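PDB 4QOL: catalase from Bacillus pumilus, which breaks hydrogen peroxide down to water and oxygen at a heme and also shows peroxidase-like reactivity toward phenolic substrates. Local coordinates for residues His57-Gly62 with Ala189-Met194; Val93-Val98 with Met298-Asn303; Asn462-Asp467 with Val480-Tyr485. All blocks are in the same frame, centred on the assembly; numbering follows the deposited sequence.

Contact 1: His57-Gly62 with Ala189-Met194. With HEM (protoporphyrin IX containing Fe), chain E.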
loop_
_atom_site.group_PDB
_atom_site.type_symbol
_atom_site.label_atom_id
_atom_site.label_comp_id
_atom_site.label_asym_id
_atom_site.label_seq_id
_atom_site.Cartn_x
_atom_site.Cartn_y
_atom_site.Cartn_z
ATOM N N HIS A 57 -19.071 -5.868 -7.637
ATOM C CA HIS A 57 -19.467 -4.794 -8.605
ATOM C C HIS A 57 -18.278 -4.182 -9.339
ATOM O O HIS A 57 -18.209 -2.984 -9.628
ATOM C CB HIS A 57 -20.262 -3.722 -7.945
ATOM C CG HIS A 57 -21.579 -4.195 -7.357
ATOM N ND1 HIS A 57 -22.777 -3.854 -7.912
ATOM C CD2 HIS A 57 -21.860 -4.866 -6.226
ATOM C CE1 HIS A 57 -23.774 -4.332 -7.165
ATOM N NE2 HIS A 57 -23.248 -4.943 -6.125
ATOM N N ALA A 58 -17.305 -5.039 -9.596
ATOM C CA ALA A 58 -16.043 -4.574 -10.240
ATOM C C ALA A 58 -16.235 -4.027 -11.654
ATOM O O ALA A 58 -15.568 -3.089 -12.058
ATOM C CB ALA A 58 -15.036 -5.712 -10.266
ATOM N N ARG A 59 -17.125 -4.639 -12.419
ATOM C CA ARG A 59 -17.500 -4.174 -13.747
ATOM C C ARG A 59 -18.612 -3.181 -13.691
ATOM O O ARG A 59 -19.668 -3.493 -13.156
ATOM C CB ARG A 59 -18.007 -5.378 -14.618
ATOM C CG ARG A 59 -18.769 -4.978 -15.895
ATOM C CD ARG A 59 -18.007 -4.182 -16.934
ATOM N NE ARG A 59 -17.373 -5.059 -17.883
ATOM C CZ ARG A 59 -16.636 -4.646 -18.892
ATOM N NH1 ARG A 59 -16.383 -3.354 -19.061
ATOM N NH2 ARG A 59 -16.080 -5.546 -19.705
ATOM N N GLY A 60 -18.378 -1.961 -14.222
ATOM C CA GLY A 60 -19.418 -0.928 -14.248
ATOM C C GLY A 60 -19.074 0.277 -15.085
ATOM O O GLY A 60 -18.009 0.359 -15.673
ATOM N N ALA A 61 -19.979 1.249 -15.048
ATOM C CA ALA A 61 -19.943 2.414 -15.909
ATOM C C ALA A 61 -20.599 3.553 -15.169
ATOM O O ALA A 61 -21.600 3.359 -14.519
ATOM C CB ALA A 61 -20.678 2.163 -17.235
ATOM N N GLY A 62 -20.058 4.748 -15.388
ATOM C CA GLY A 62 -20.557 5.925 -14.671
ATOM C C GLY A 62 -21.032 7.058 -15.579
ATOM O O GLY A 62 -20.565 7.220 -16.693
ATOM N N ALA A 189 -31.510 -5.597 -20.212
ATOM C CA ALA A 189 -31.017 -5.425 -21.563
ATOM C C ALA A 189 -29.802 -4.507 -21.602
ATOM O O ALA A 189 -28.918 -4.628 -22.520
ATOM C CB ALA A 189 -32.110 -4.904 -22.472
ATOM N N ASN A 190 -29.813 -3.534 -20.701
ATOM C CA ASN A 190 -28.732 -2.583 -20.548
ATOM C C ASN A 190 -29.012 -1.771 -19.225
ATOM O O ASN A 190 -29.915 -2.102 -18.497
ATOM C CB ASN A 190 -28.657 -1.671 -21.792
ATOM C CG ASN A 190 -29.963 -0.963 -22.068
ATOM O OD1 ASN A 190 -30.456 -0.208 -21.225
ATOM N ND2 ASN A 190 -30.553 -1.178 -23.278
ATOM N N TYR A 191 -28.184 -0.788 -18.922
ATOM C CA TYR A 191 -28.333 -0.066 -17.676
ATOM C C TYR A 191 -29.447 0.978 -17.709
ATOM O O TYR A 191 -29.926 1.370 -16.673
ATOM C CB TYR A 191 -27.009 0.629 -17.311
ATOM C CG TYR A 191 -25.827 -0.274 -17.027
ATOM C CD1 TYR A 191 -25.950 -1.392 -16.201
ATOM C CD2 TYR A 191 -24.581 -0.004 -17.580
ATOM C CE1 TYR A 191 -24.851 -2.198 -15.912
ATOM C CE2 TYR A 191 -23.484 -0.778 -17.318
ATOM C CZ TYR A 191 -23.606 -1.904 -16.496
ATOM O OH TYR A 191 -22.509 -2.678 -16.253
ATOM N N ALA A 192 -29.877 1.404 -18.911
ATOM C CA ALA A 192 -30.930 2.446 -19.040
ATOM C C ALA A 192 -32.339 1.874 -18.906
ATOM O O ALA A 192 -33.217 2.465 -18.291
ATOM C CB ALA A 192 -30.804 3.164 -20.377
ATOM N N GLU A 193 -32.538 0.665 -19.398
ATOM C CA GLU A 193 -33.898 0.056 -19.426
ATOM C C GLU A 193 -34.053 -0.901 -18.254
ATOM O O GLU A 193 -34.256 -2.114 -18.403
ATOM C CB GLU A 193 -34.092 -0.661 -20.775
ATOM C CG GLU A 193 -34.088 0.284 -21.974
ATOM C CD GLU A 193 -34.241 -0.443 -23.302
ATOM O OE1 GLU A 193 -33.244 -0.572 -24.063
ATOM O OE2 GLU A 193 -35.359 -0.878 -23.593
ATOM N N MET A 194 -33.866 -0.347 -17.053
ATOM C CA MET A 194 -33.613 -1.117 -15.854
ATOM C C MET A 194 -34.212 -0.401 -14.656
ATOM O O MET A 194 -34.183 0.829 -14.601
ATOM C CB MET A 194 -32.091 -1.195 -15.673
ATOM C CG MET A 194 -31.619 -2.026 -14.549
ATOM S SD MET A 194 -29.792 -2.115 -14.466
ATOM C CE MET A 194 -29.340 -0.567 -13.687
HETATM C CHA HEM E . -20.139 -2.354 -3.911
HETATM C CHB HEM E . -20.124 -4.600 0.389
HETATM C CHC HEM E . -25.023 -5.358 -0.085
HETATM C CHD HEM E . -24.969 -2.478 -3.981
HETATM C C1A HEM E . -19.717 -2.932 -2.724
HETATM C C2A HEM E . -18.362 -3.000 -2.267
HETATM C C3A HEM E . -18.362 -3.627 -1.060
HETATM C C4A HEM E . -19.702 -3.941 -0.766
HETATM C CMA HEM E . -17.264 -3.908 -0.076
HETATM C CAA HEM E . -17.194 -2.421 -3.000
HETATM C CBA HEM E . -17.337 -0.889 -2.874
HETATM C CGA HEM E . -16.149 -0.172 -3.396
HETATM O O1A HEM E . -16.245 1.058 -3.585
HETATM O O2A HEM E . -15.049 -0.752 -3.542
HETATM C C1B HEM E . -21.477 -5.000 0.573
HETATM C C2B HEM E . -21.898 -5.731 1.728
HETATM C C3B HEM E . -23.243 -5.968 1.610
HETATM C C4B HEM E . -23.687 -5.316 0.369
HETATM C CMB HEM E . -20.989 -6.144 2.857
HETATM C CAB HEM E . -24.157 -6.643 2.534
HETATM C CBB HEM E . -23.764 -6.866 3.790
HETATM C C1C HEM E . -25.432 -4.623 -1.197
HETATM C C2C HEM E . -26.744 -4.298 -1.454
HETATM C C3C HEM E . -26.729 -3.510 -2.564
HETATM C C4C HEM E . -25.389 -3.277 -2.952
HETATM C CMC HEM E . -27.927 -4.841 -0.681
HETATM C CAC HEM E . -27.858 -2.851 -3.129
HETATM C CBC HEM E . -28.869 -2.577 -2.322
HETATM C C1D HEM E . -23.610 -2.239 -4.239
HETATM C C2D HEM E . -23.186 -1.452 -5.398
HETATM C C3D HEM E . -21.850 -1.427 -5.419
HETATM C C4D HEM E . -21.455 -2.199 -4.245
HETATM C CMD HEM E . -24.154 -0.836 -6.364
HETATM C CAD HEM E . -20.947 -0.730 -6.405
HETATM C CBD HEM E . -20.890 0.750 -5.965
HETATM C CGD HEM E . -20.014 1.406 -6.992
HETATM O O1D HEM E . -20.545 1.738 -8.046
HETATM O O2D HEM E . -18.788 1.610 -6.788
HETATM N NA HEM E . -20.561 -3.498 -1.764
HETATM N NB HEM E . -22.577 -4.792 -0.175
HETATM N NC HEM E . -24.603 -3.942 -2.061
HETATM N ND HEM E . -22.552 -2.673 -3.564
HETATM FE FE HEM E . -22.569 -3.692 -1.938
#
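Ala61 and Tyr191 make the apolar part of this buried contact: the methyl CB of Ala61 lies 4.1 Å from CE2 of Tyr191, approaching the ring at a slant. With CG anti to its own carbonyl carbon (chi1 -64°), the tyrosine sends its ring out of the loop 189-194 toward the start of strand 60-69. The hydroxyl travels furthest, and Tyr191 OH stops 4.1 Å from CA of Gly60. The methylene CG of Arg59 is a looser neighbour, at 4.4 Å from Tyr191 OH.

No hydrogen bond crosses between the two segments. Tyr191 OH is hydrogen-bonded to Glu106, while Arg59 turns its NE to the carbonyl of Ser104. Behind the tyrosine, Asn190 ties up the loop in an Asx motif: its OD1 takes the backbone N of Glu193 at 2.9 Å. The amide's other end, Asn190 ND2, donates in its own plane to OE1 of Glu193 at 2.9 Å, reaching that oxygen on its anti side and 31° out of the carboxylate plane.

Stacking belongs to His57. Its imidazole lies flat over one pyrrole of the heme, with C2D 3.4 Å above the imidazole plane and NE2 3.3 Å from HEM C1D. A hydrogen bond between His57 ND1 and Ser96 OG helps fix the rotation of the ring. With an alanine here, that pyrrole would probably lose its stacked cover and Ser96 OG its ring partner. His57 NE2 remains 4.4 Å from the iron atom FE, too far for a ligand. A histidine lying nearly parallel to the porphyrin, paired with a serine, is what heme catalases have on the distal side, and His57 is consistent with that role.

Contact 2: Val93-Val98 with Met298-Asn303. With HEM (protoporphyrin IX containing Fe), chain E.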
loop_
_atom_site.group_PDB
_atom_site.type_symbol
_atom_site.label_atom_id
_atom_site.label_comp_id
_atom_site.label_asym_id
_atom_site.label_seq_id
_atom_site.Cartn_x
_atom_site.Cartn_y
_atom_site.Cartn_z
ATOM N N VAL A 93 -23.468 8.783 -10.919
ATOM C CA VAL A 93 -24.121 7.469 -10.853
ATOM C C VAL A 93 -23.210 6.434 -11.439
ATOM O O VAL A 93 -22.628 6.657 -12.489
ATOM C CB VAL A 93 -25.493 7.441 -11.635
ATOM C CG1 VAL A 93 -26.043 6.020 -11.686
ATOM C CG2 VAL A 93 -26.460 8.474 -11.014
ATOM N N ARG A 94 -23.027 5.338 -10.724
ATOM C CA ARG A 94 -22.328 4.179 -11.298
ATOM C C ARG A 94 -23.271 2.947 -11.320
ATOM O O ARG A 94 -23.910 2.631 -10.315
ATOM C CB ARG A 94 -21.062 3.829 -10.534
ATOM C CG ARG A 94 -20.231 2.724 -11.177
ATOM C CD ARG A 94 -18.838 2.625 -10.519
ATOM N NE ARG A 94 -18.024 1.516 -11.036
ATOM C CZ ARG A 94 -18.149 0.236 -10.688
ATOM N NH1 ARG A 94 -19.073 -0.178 -9.892
ATOM N NH2 ARG A 94 -17.295 -0.655 -11.203
ATOM N N PHE A 95 -23.331 2.309 -12.490
ATOM C CA PHE A 95 -24.080 1.050 -12.722
ATOM C C PHE A 95 -23.090 -0.027 -12.793
ATOM O O PHE A 95 -21.930 0.222 -13.245
ATOM C CB PHE A 95 -24.895 1.124 -14.016
ATOM C CG PHE A 95 -25.942 2.240 -14.023
ATOM C CD1 PHE A 95 -27.090 2.190 -13.261
ATOM C CD2 PHE A 95 -25.741 3.351 -14.843
ATOM C CE1 PHE A 95 -28.042 3.202 -13.348
ATOM C CE2 PHE A 95 -26.683 4.369 -14.922
ATOM C CZ PHE A 95 -27.811 4.306 -14.174
ATOM N N SER A 96 -23.475 -1.255 -12.477
ATOM C CA SER A 96 -22.522 -2.326 -12.438
ATOM C C SER A 96 -23.224 -3.687 -12.506
ATOM O O SER A 96 -24.426 -3.804 -12.221
ATOM C CB SER A 96 -21.695 -2.233 -11.139
ATOM O OG SER A 96 -22.538 -2.140 -10.018
ATOM N N THR A 97 -22.460 -4.737 -12.840
ATOM C CA THR A 97 -22.800 -6.095 -12.428
ATOM C C THR A 97 -22.275 -6.367 -11.059
ATOM O O THR A 97 -21.894 -5.418 -10.348
ATOM C CB THR A 97 -22.255 -7.137 -13.477
ATOM O OG1 THR A 97 -20.847 -7.094 -13.523
ATOM C CG2 THR A 97 -22.832 -6.845 -14.928
ATOM N N VAL A 98 -22.243 -7.608 -10.603
ATOM C CA VAL A 98 -21.866 -7.921 -9.233
ATOM C C VAL A 98 -20.650 -8.815 -9.054
ATOM O O VAL A 98 -19.704 -8.434 -8.363
ATOM C CB VAL A 98 -23.038 -8.518 -8.406
ATOM C CG1 VAL A 98 -22.548 -8.826 -6.966
ATOM C CG2 VAL A 98 -24.205 -7.574 -8.434
ATOM N N MET A 298 -34.423 12.067 -12.063
ATOM C CA MET A 298 -32.973 12.116 -12.301
ATOM C C MET A 298 -32.668 11.859 -13.794
ATOM O O MET A 298 -33.130 10.880 -14.394
ATOM C CB MET A 298 -32.248 11.047 -11.467
ATOM C CG MET A 298 -30.748 10.963 -11.776
ATOM S SD MET A 298 -29.926 9.821 -10.629
ATOM C CE MET A 298 -30.448 8.225 -11.252
ATOM N N THR A 299 -31.902 12.754 -14.384
ATOM C CA THR A 299 -31.511 12.671 -15.778
ATOM C C THR A 299 -30.003 12.596 -15.817
ATOM O O THR A 299 -29.314 13.450 -15.238
ATOM C CB THR A 299 -31.985 13.902 -16.568
ATOM O OG1 THR A 299 -33.399 14.003 -16.389
ATOM C CG2 THR A 299 -31.664 13.799 -18.005
ATOM N N LEU A 300 -29.494 11.612 -16.531
ATOM C CA LEU A 300 -28.050 11.504 -16.738
ATOM C C LEU A 300 -27.641 12.064 -18.094
ATOM O O LEU A 300 -28.099 11.554 -19.141
ATOM C CB LEU A 300 -27.618 10.042 -16.620
ATOM C CG LEU A 300 -27.981 9.394 -15.275
ATOM C CD1 LEU A 300 -27.427 7.984 -15.247
ATOM C CD2 LEU A 300 -27.485 10.226 -14.100
ATOM N N ASN A 301 -26.775 13.082 -18.064
ATOM C CA ASN A 301 -26.544 13.900 -19.263
ATOM C C ASN A 301 -25.064 14.187 -19.602
ATOM O O ASN A 301 -24.781 14.968 -20.499
ATOM C CB ASN A 301 -27.320 15.202 -19.161
ATOM C CG ASN A 301 -26.871 16.077 -18.000
ATOM O OD1 ASN A 301 -25.863 15.817 -17.367
ATOM N ND2 ASN A 301 -27.638 17.118 -17.716
ATOM N N ARG A 302 -24.128 13.564 -18.896
ATOM C CA ARG A 302 -22.711 13.826 -19.136
ATOM C C ARG A 302 -21.844 12.581 -18.853
ATOM O O ARG A 302 -21.852 12.054 -17.747
ATOM C CB ARG A 302 -22.284 15.021 -18.287
ATOM C CG ARG A 302 -20.862 15.456 -18.533
ATOM C CD ARG A 302 -20.525 16.821 -17.918
ATOM N NE ARG A 302 -20.939 16.945 -16.514
ATOM C CZ ARG A 302 -20.165 16.808 -15.439
ATOM N NH1 ARG A 302 -18.891 16.523 -15.510
ATOM N NH2 ARG A 302 -20.715 16.956 -14.233
ATOM N N ASN A 303 -21.020 12.188 -19.830
ATOM C CA ASN A 303 -20.055 11.171 -19.597
ATOM C C ASN A 303 -18.846 11.771 -18.831
ATOM O O ASN A 303 -18.532 12.951 -18.958
ATOM C CB ASN A 303 -19.616 10.517 -20.900
ATOM C CG ASN A 303 -20.730 9.717 -21.533
ATOM O OD1 ASN A 303 -21.372 8.899 -20.862
ATOM N ND2 ASN A 303 -20.955 9.933 -22.807
HETATM C CHA HEM E . -20.139 -2.354 -3.911
HETATM C CHB HEM E . -20.124 -4.600 0.389
HETATM C CHC HEM E . -25.023 -5.358 -0.085
HETATM C CHD HEM E . -24.969 -2.478 -3.981
HETATM C C1A HEM E . -19.717 -2.932 -2.724
HETATM C C2A HEM E . -18.362 -3.000 -2.267
HETATM C C3A HEM E . -18.362 -3.627 -1.060
HETATM C C4A HEM E . -19.702 -3.941 -0.766
HETATM C CMA HEM E . -17.264 -3.908 -0.076
HETATM C CAA HEM E . -17.194 -2.421 -3.000
HETATM C CBA HEM E . -17.337 -0.889 -2.874
HETATM C CGA HEM E . -16.149 -0.172 -3.396
HETATM O O1A HEM E . -16.245 1.058 -3.585
HETATM O O2A HEM E . -15.049 -0.752 -3.542
HETATM C C1B HEM E . -21.477 -5.000 0.573
HETATM C C2B HEM E . -21.898 -5.731 1.728
HETATM C C3B HEM E . -23.243 -5.968 1.610
HETATM C C4B HEM E . -23.687 -5.316 0.369
HETATM C CMB HEM E . -20.989 -6.144 2.857
HETATM C CAB HEM E . -24.157 -6.643 2.534
HETATM C CBB HEM E . -23.764 -6.866 3.790
HETATM C C1C HEM E . -25.432 -4.623 -1.197
HETATM C C2C HEM E . -26.744 -4.298 -1.454
HETATM C C3C HEM E . -26.729 -3.510 -2.564
HETATM C C4C HEM E . -25.389 -3.277 -2.952
HETATM C CMC HEM E . -27.927 -4.841 -0.681
HETATM C CAC HEM E . -27.858 -2.851 -3.129
HETATM C CBC HEM E . -28.869 -2.577 -2.322
HETATM C C1D HEM E . -23.610 -2.239 -4.239
HETATM C C2D HEM E . -23.186 -1.452 -5.398
HETATM C C3D HEM E . -21.850 -1.427 -5.419
HETATM C C4D HEM E . -21.455 -2.199 -4.245
HETATM C CMD HEM E . -24.154 -0.836 -6.364
HETATM C CAD HEM E . -20.947 -0.730 -6.405
HETATM C CBD HEM E . -20.890 0.750 -5.965
HETATM C CGD HEM E . -20.014 1.406 -6.992
HETATM O O1D HEM E . -20.545 1.738 -8.046
HETATM O O2D HEM E . -18.788 1.610 -6.788
HETATM N NA HEM E . -20.561 -3.498 -1.764
HETATM N NB HEM E . -22.577 -4.792 -0.175
HETATM N NC HEM E . -24.603 -3.942 -2.061
HETATM N ND HEM E . -22.552 -2.673 -3.564
HETATM FE FE HEM E . -22.569 -3.692 -1.938
#
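Propionate oxygen O1D of the heme is gripped by Arg94, whose NH1 donates to it at 3.0 Å with an N-H...O angle of 156°. The oxygen sits at the guanidinium edge, near its plane, and the arginine's stem runs past it too, with CD of Arg94 3.1 Å from O1D. Arg94 leaves the strand with CG opposite the backbone N (chi1 -174°) and stays extended to NE, which carries the charge to the heme side. NH1 is shared with the carbonyl oxygen of His57, and Arg54 also binds the heme close by.

The contact across to 298-302 is apolar. Val93 and Met298 meet tip to tip, CG2 of the valine 3.7 Å from SD of the methionine. Val93 crosses Leu300 at about a right angle, the same CG2 lying 3.7 Å from Leu300 CD2. The second branch of the leucine, CD1, comes in at the edge of the Phe95 ring, 3.7 Å from its CE2. Val93 CG1 covers one face of that ring, toward its rim.

Strands 93-96 and 298-302 run at 92° to each other although both flank strand 60-69, a sign of how strongly the sheet curls. Strand 88-96 thus separates two chemistries: apolar side chains toward strand 293-302, and on the heme side positive charge that would probably help keep the propionate ionised.

Contact 3: Asn462-Asp467 with Val480-Tyr485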
loop_
_atom_site.group_PDB
_atom_site.type_symbol
_atom_site.label_atom_id
_atom_site.label_comp_id
_atom_site.label_asym_id
_atom_site.label_seq_id
_atom_site.Cartn_x
_atom_site.Cartn_y
_atom_site.Cartn_z
ATOM N N ASN A 462 -37.562 -25.710 -1.352
ATOM C CA ASN A 462 -37.757 -24.317 -0.958
ATOM C C ASN A 462 -38.752 -23.604 -1.866
ATOM O O ASN A 462 -39.562 -22.826 -1.396
ATOM C CB ASN A 462 -36.384 -23.559 -0.945
ATOM C CG ASN A 462 -35.467 -23.975 0.201
ATOM O OD1 ASN A 462 -35.903 -24.435 1.217
ATOM N ND2 ASN A 462 -34.187 -23.705 0.050
ATOM N N PHE A 463 -38.642 -23.822 -3.169
ATOM C CA PHE A 463 -39.562 -23.171 -4.112
ATOM C C PHE A 463 -40.974 -23.786 -4.009
ATOM O O PHE A 463 -41.955 -23.073 -4.149
ATOM C CB PHE A 463 -39.001 -23.247 -5.543
ATOM C CG PHE A 463 -37.698 -22.484 -5.697
ATOM C CD1 PHE A 463 -37.653 -21.167 -5.383
ATOM C CD2 PHE A 463 -36.537 -23.087 -6.209
ATOM C CE1 PHE A 463 -36.483 -20.426 -5.525
ATOM C CE2 PHE A 463 -35.330 -22.371 -6.384
ATOM C CZ PHE A 463 -35.323 -21.025 -6.018
ATOM N N TYR A 464 -41.046 -25.070 -3.612
ATOM C CA TYR A 464 -42.353 -25.718 -3.363
ATOM C C TYR A 464 -43.079 -25.000 -2.172
ATOM O O TYR A 464 -44.283 -24.744 -2.216
ATOM C CB TYR A 464 -42.152 -27.203 -3.065
ATOM C CG TYR A 464 -43.454 -27.991 -3.123
ATOM C CD1 TYR A 464 -44.303 -28.017 -2.036
ATOM C CD2 TYR A 464 -43.815 -28.610 -4.285
ATOM C CE1 TYR A 464 -45.506 -28.694 -2.094
ATOM C CE2 TYR A 464 -44.991 -29.316 -4.364
ATOM C CZ TYR A 464 -45.833 -29.328 -3.294
ATOM O OH TYR A 464 -46.999 -30.050 -3.424
ATOM N N ARG A 465 -42.316 -24.678 -1.115
ATOM C CA ARG A 465 -42.880 -23.985 0.034
ATOM C C ARG A 465 -43.333 -22.606 -0.327
ATOM O O ARG A 465 -44.285 -22.080 0.299
ATOM C CB ARG A 465 -41.868 -23.882 1.168
ATOM C CG ARG A 465 -41.550 -25.215 1.783
ATOM C CD ARG A 465 -40.553 -25.072 2.929
ATOM N NE ARG A 465 -40.044 -26.404 3.217
ATOM C CZ ARG A 465 -38.876 -26.979 2.890
ATOM N NH1 ARG A 465 -37.823 -26.336 2.317
ATOM N NH2 ARG A 465 -38.733 -28.264 3.250
ATOM N N ALA A 466 -42.644 -21.949 -1.246
ATOM C CA ALA A 466 -43.106 -20.658 -1.794
ATOM C C ALA A 466 -44.457 -20.858 -2.495
ATOM O O ALA A 466 -45.436 -20.169 -2.202
ATOM C CB ALA A 466 -42.069 -20.089 -2.767
ATOM N N ASP A 467 -44.520 -21.810 -3.394
ATOM C CA ASP A 467 -45.766 -22.087 -4.131
ATOM C C ASP A 467 -45.697 -23.515 -4.717
ATOM O O ASP A 467 -44.720 -23.895 -5.344
ATOM C CB ASP A 467 -45.994 -20.999 -5.205
ATOM C CG ASP A 467 -47.218 -21.249 -6.090
ATOM O OD1 ASP A 467 -47.178 -22.179 -6.935
ATOM O OD2 ASP A 467 -48.219 -20.540 -5.915
ATOM N N VAL A 480 -36.939 -34.647 -11.286
ATOM C CA VAL A 480 -36.820 -35.068 -9.898
ATOM C C VAL A 480 -38.164 -35.429 -9.310
ATOM O O VAL A 480 -39.183 -34.698 -9.429
ATOM C CB VAL A 480 -36.225 -33.955 -8.998
ATOM C CG1 VAL A 480 -36.137 -34.425 -7.557
ATOM C CG2 VAL A 480 -34.854 -33.638 -9.502
ATOM N N ASP A 481 -38.154 -36.613 -8.707
ATOM C CA ASP A 481 -39.389 -37.209 -8.143
ATOM C C ASP A 481 -39.531 -36.743 -6.737
ATOM O O ASP A 481 -38.716 -37.110 -5.888
ATOM C CB ASP A 481 -39.266 -38.740 -8.187
ATOM C CG ASP A 481 -40.444 -39.447 -7.542
ATOM O OD1 ASP A 481 -41.382 -38.803 -7.048
ATOM O OD2 ASP A 481 -40.404 -40.705 -7.545
ATOM N N ILE A 482 -40.555 -35.942 -6.470
ATOM C CA ILE A 482 -40.754 -35.415 -5.127
ATOM C C ILE A 482 -41.907 -36.074 -4.393
ATOM O O ILE A 482 -42.321 -35.565 -3.332
ATOM C CB ILE A 482 -40.906 -33.856 -5.119
ATOM C CG1 ILE A 482 -41.961 -33.261 -6.087
ATOM C CG2 ILE A 482 -39.569 -33.245 -5.480
ATOM C CD1 ILE A 482 -42.409 -31.831 -5.730
ATOM N N ARG A 483 -42.471 -37.146 -4.943
ATOM C CA ARG A 483 -43.544 -37.900 -4.263
ATOM C C ARG A 483 -43.281 -38.227 -2.791
ATOM O O ARG A 483 -44.110 -37.898 -1.928
ATOM C CB ARG A 483 -43.873 -39.180 -5.022
ATOM C CG ARG A 483 -44.682 -38.969 -6.305
ATOM C CD ARG A 483 -44.996 -40.285 -6.944
ATOM N NE ARG A 483 -43.766 -40.941 -7.417
ATOM C CZ ARG A 483 -43.700 -42.182 -7.861
ATOM N NH1 ARG A 483 -44.801 -42.907 -7.967
ATOM N NH2 ARG A 483 -42.532 -42.693 -8.267
ATOM N N SER A 484 -42.156 -38.847 -2.487
ATOM C CA SER A 484 -41.895 -39.175 -1.087
ATOM C C SER A 484 -41.736 -37.957 -0.124
ATOM O O SER A 484 -42.173 -38.018 1.026
ATOM C CB SER A 484 -40.723 -40.141 -0.972
ATOM O OG SER A 484 -39.512 -39.439 -0.905
ATOM N N TYR A 485 -41.176 -36.839 -0.582
ATOM C CA TYR A 485 -41.572 -35.536 0.019
ATOM C C TYR A 485 -43.045 -35.259 -0.392
ATOM O O TYR A 485 -43.792 -34.753 0.427
ATOM C CB TYR A 485 -40.614 -34.374 -0.364
ATOM C CG TYR A 485 -40.989 -32.952 0.125
ATOM C CD1 TYR A 485 -41.886 -32.161 -0.603
ATOM C CD2 TYR A 485 -40.392 -32.381 1.270
ATOM C CE1 TYR A 485 -42.221 -30.874 -0.199
ATOM C CE2 TYR A 485 -40.734 -31.093 1.683
ATOM C CZ TYR A 485 -41.647 -30.350 0.944
ATOM O OH TYR A 485 -41.999 -29.069 1.330
#
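Tyr485 turns the edge of its ring to a face of Tyr464 in a T-shaped pair, centroids 5.8 Å apart and planes at 82°. The edge atom is CE1 of Tyr485, 4.0 Å from CD1 of Tyr464. Ile482 lies on the same side of the Tyr464 ring but at its other delta carbon, its methyl CD1 3.8 Å from Tyr464 CD2. Tyr464, on the last turns of helix 453-466, aims its ring at both because CG stands opposite the backbone N (chi1 -167°). Arg465 approaches the Tyr485 ring at a slant, its NH2 3.8 Å from Tyr485 CE2; the guanidinium is set steeply to the ring instead of lying flat on it. The amide of Asn462 lies at the edge of this guanidinium, in its plane.

Within 480-485 the charges look after themselves. Arg483 grips Asp481 side-on with two nitrogens, the salt bridge from NH2 to OD2 measuring 3.0 Å. Asp481 OD1 also accepts the backbone N of Arg483 at 2.9 Å, closing an Asx turn; this donor and Arg483 NE come from opposite faces of the carboxylate plane.

Ile482 also packs on Ile460 and Ala475, so it wedges between helices 453-466 and 468-478. Asp467 caps the second of these and makes a salt bridge to Arg430. Tyr485 is the last residue of the model. Between these two segments the end of the modelled chain meets helix 453-466 through aromatic and van der Waals contact, with no hydrogen bond across, at the surface, where such a grip is likely to be modest.

In the fold
Contacts 1 and 2 are core neighbours, their centres about 7 Å apart, and both touch the heme. They share one sheet: strand 60-69 of contact 1 pairs with 88-96 and with 293-302, the two strands of contact 2. Contact 1 brings a loop up to that sheet, whereas contact 2 spans its interior; each has apolar packing on one side and heme binding on the other, by ring stacking in the first and by charge in the second. Contact 3 stands apart at the surface of the C-terminal helical region, about 35 Å from contact 1 between centres, and there a T-shaped tyrosine pair near solvent and a local salt bridge take the place of buried apolar packing.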